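Local coordinates for type IV pilus assembly protein PilF (Thermus thermophilus HB8, PDB 5OIU), which probably hydrolyses ATP as a hexameric AAA+ motor to power the assembly of type IV pili, at residues L146-T151 and V272-L277. Residues are numbered along the deposited sequence; the frame is centred on the assembly and turned at random.
Sequences LITGPT and VLSQRL. With ATP (adenosine-5'-triphosphate), chain Q.
T148 and L273 hold two parallel strands together where the P-loop begins: the amide of T148 donates to L273 O (N to O 2.6 Å). One step earlier L273 N reaches L146 O in a nearly straight bond (173° at the hydrogen), and one step later Q275 N takes T148 O at 3.0 Å. T148 O is also approached by S274 CA, a CA-H...O contact of 3.1 Å. The threonine hydroxyl serves other partners, T245 OG1 and L243 O, while its methyl CG2 packs on S274 CB at 3.5 Å; a small serine suits this close spacing. Beyond the last bridge the chains part. G149, with phi near 170°, lacks a CB that would run into Q275 O. P150 then lays CD over one face of the R276 guanidinium, 3.5 Å from NH1. The arginine chain bends at chi2 (-61°), bringing NH1 back to Q275 O (3.2 Å) and, weakly, to S274 OG, while NH2 is bound by N246 O. Replacing R276 with an alanine would probably leave N246 O without this donor and strip P150 of its flat support. Q275 uses both ends of its amide, OE1 to T158 and NE2 to S153 O, tying the strand to the P-loop and its helix. L277 places CD1 3.3 Å from ATP O4', and T151 lies by the gamma-phosphate. I147 and L273 pack beneath helix 155-166, L146 and V272 against helix 248-257, and the strand pair runs between 238-243 and 328-336 in the mixed sheet of the ATPase core.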
loop_
_atom_site.group_PDB
_atom_site.type_symbol
_atom_site.label_atom_id
_atom_site.label_comp_id
_atom_site.label_asym_id
_atom_site.label_seq_id
_atom_site.Cartn_x
_atom_site.Cartn_y
_atom_site.Cartn_z
ATOM N N LEU C 146 5.904 -25.229 0.902
ATOM C CA LEU C 146 6.358 -24.539 2.107
ATOM C C LEU C 146 5.800 -25.229 3.335
ATOM O O LEU C 146 4.591 -25.468 3.418
ATOM C CB LEU C 146 5.930 -23.073 2.111
ATOM C CG LEU C 146 6.549 -22.152 1.070
ATOM C CD1 LEU C 146 6.037 -20.725 1.270
ATOM C CD2 LEU C 146 8.072 -22.229 1.147
ATOM N N ILE C 147 6.685 -25.571 4.270
ATOM C CA ILE C 147 6.294 -26.102 5.575
ATOM C C ILE C 147 6.439 -24.984 6.588
ATOM O O ILE C 147 7.510 -24.379 6.712
ATOM C CB ILE C 147 7.150 -27.309 6.002
ATOM C CG1 ILE C 147 7.330 -28.326 4.866
ATOM C CG2 ILE C 147 6.574 -27.916 7.293
ATOM C CD1 ILE C 147 6.066 -28.925 4.366
ATOM N N THR C 148 5.387 -24.730 7.335
ATOM C CA THR C 148 5.343 -23.505 8.104
ATOM C C THR C 148 4.731 -23.773 9.473
ATOM O O THR C 148 3.914 -24.686 9.661
ATOM C CB THR C 148 4.576 -22.404 7.317
ATOM O OG1 THR C 148 4.840 -21.108 7.874
ATOM C CG2 THR C 148 3.089 -22.645 7.322
ATOM N N GLY C 149 5.172 -22.977 10.436
ATOM C CA GLY C 149 4.667 -23.048 11.774
ATOM C C GLY C 149 5.533 -22.196 12.667
ATOM O O GLY C 149 6.579 -21.682 12.249
ATOM N N PRO C 150 5.110 -22.014 13.910
ATOM C CA PRO C 150 5.962 -21.336 14.879
ATOM C C PRO C 150 7.131 -22.232 15.243
ATOM O O PRO C 150 7.223 -23.396 14.838
ATOM C CB PRO C 150 5.035 -21.090 16.073
ATOM C CG PRO C 150 4.062 -22.197 15.992
ATOM C CD PRO C 150 3.844 -22.459 14.516
ATOM N N THR C 151 8.045 -21.651 16.009
ATOM C CA THR C 151 9.249 -22.355 16.423
ATOM C C THR C 151 8.906 -23.651 17.143
ATOM O O THR C 151 7.984 -23.698 17.957
ATOM C CB THR C 151 10.077 -21.448 17.323
ATOM O OG1 THR C 151 10.376 -20.243 16.603
ATOM C CG2 THR C 151 11.332 -22.133 17.737
ATOM N N VAL C 272 1.115 -24.909 0.830
ATOM C CA VAL C 272 1.653 -24.491 2.120
ATOM C C VAL C 272 1.077 -25.395 3.196
ATOM O O VAL C 272 -0.143 -25.578 3.275
ATOM C CB VAL C 272 1.340 -23.018 2.440
ATOM C CG1 VAL C 272 2.046 -22.598 3.717
ATOM C CG2 VAL C 272 1.784 -22.129 1.298
ATOM N N LEU C 273 1.948 -25.963 4.017
ATOM C CA LEU C 273 1.535 -26.753 5.166
ATOM C C LEU C 273 1.880 -25.980 6.427
ATOM O O LEU C 273 3.049 -25.635 6.638
ATOM C CB LEU C 273 2.226 -28.109 5.188
ATOM C CG LEU C 273 1.798 -28.857 6.433
ATOM C CD1 LEU C 273 0.376 -29.326 6.224
ATOM C CD2 LEU C 273 2.722 -30.022 6.680
ATOM N N SER C 274 0.871 -25.715 7.255
ATOM C CA SER C 274 1.058 -25.136 8.578
ATOM C C SER C 274 0.764 -26.179 9.635
ATOM O O SER C 274 -0.210 -26.928 9.514
ATOM C CB SER C 274 0.138 -23.935 8.804
ATOM O OG SER C 274 0.573 -23.223 9.937
ATOM N N GLN C 275 1.574 -26.228 10.687
ATOM C CA GLN C 275 1.265 -27.242 11.680
ATOM C C GLN C 275 1.570 -26.781 13.105
ATOM O O GLN C 275 2.255 -25.780 13.338
ATOM C CB GLN C 275 1.991 -28.558 11.356
ATOM C CG GLN C 275 3.511 -28.537 11.324
ATOM C CD GLN C 275 4.055 -29.948 11.055
ATOM O OE1 GLN C 275 3.930 -30.481 9.950
ATOM N NE2 GLN C 275 4.632 -30.562 12.077
ATOM N N ARG C 276 1.009 -27.535 14.051
ATOM C CA ARG C 276 1.216 -27.372 15.482
ATOM C C ARG C 276 1.407 -28.740 16.125
ATOM O O ARG C 276 0.903 -29.756 15.632
ATOM C CB ARG C 276 0.024 -26.678 16.168
ATOM C CG ARG C 276 -0.295 -25.333 15.624
ATOM C CD ARG C 276 0.883 -24.399 15.806
ATOM N NE ARG C 276 0.424 -23.025 15.648
ATOM C CZ ARG C 276 0.278 -22.434 14.465
ATOM N NH1 ARG C 276 0.597 -23.091 13.341
ATOM N NH2 ARG C 276 -0.175 -21.184 14.406
ATOM N N LEU C 277 2.089 -28.760 17.263
ATOM C CA LEU C 277 2.105 -29.954 18.103
ATOM C C LEU C 277 1.188 -29.759 19.319
ATOM O O LEU C 277 1.304 -28.764 20.047
ATOM C CB LEU C 277 3.538 -30.281 18.526
ATOM C CG LEU C 277 4.514 -30.689 17.405
ATOM C CD1 LEU C 277 5.835 -31.202 17.979
ATOM C CD2 LEU C 277 3.917 -31.744 16.483
HETATM P PG ATP Q . 12.708 -25.486 14.805
HETATM O O1G ATP Q . 11.733 -24.321 14.945
HETATM O O2G ATP Q . 13.326 -25.610 13.428
HETATM O O3G ATP Q . 13.740 -25.582 15.900
HETATM P PB ATP Q . 10.896 -27.593 14.065
HETATM O O1B ATP Q . 9.699 -26.715 13.803
HETATM O O2B ATP Q . 11.735 -28.129 12.930
HETATM O O3B ATP Q . 11.877 -26.845 15.098
HETATM P PA ATP Q . 11.274 -30.230 14.976
HETATM O O1A ATP Q . 11.109 -31.217 13.852
HETATM O O2A ATP Q . 12.670 -29.803 15.361
HETATM O O3A ATP Q . 10.384 -28.894 14.854
HETATM O "O5'" ATP Q . 10.577 -30.967 16.217
HETATM C "C5'" ATP Q . 10.547 -30.397 17.524
HETATM C "C4'" ATP Q . 10.266 -31.540 18.491
HETATM O "O4'" ATP Q . 8.959 -32.083 18.272
HETATM C "C3'" ATP Q . 11.265 -32.658 18.270
HETATM O "O3'" ATP Q . 11.630 -33.086 19.596
HETATM C "C2'" ATP Q . 10.476 -33.685 17.462
HETATM O "O2'" ATP Q . 10.946 -35.039 17.596
HETATM C "C1'" ATP Q . 9.038 -33.466 17.940
HETATM N N9 ATP Q . 8.028 -33.742 16.899
HETATM C C8 ATP Q . 8.048 -33.226 15.650
HETATM N N7 ATP Q . 6.978 -33.655 14.932
HETATM C C5 ATP Q . 6.254 -34.469 15.717
HETATM C C6 ATP Q . 5.007 -35.252 15.565
HETATM N N6 ATP Q . 4.315 -35.258 14.397
HETATM N N1 ATP Q . 4.581 -35.963 16.629
HETATM C C2 ATP Q . 5.266 -35.957 17.792
HETATM N N3 ATP Q . 6.405 -35.267 18.003
HETATM C C4 ATP Q . 6.945 -34.515 17.020
#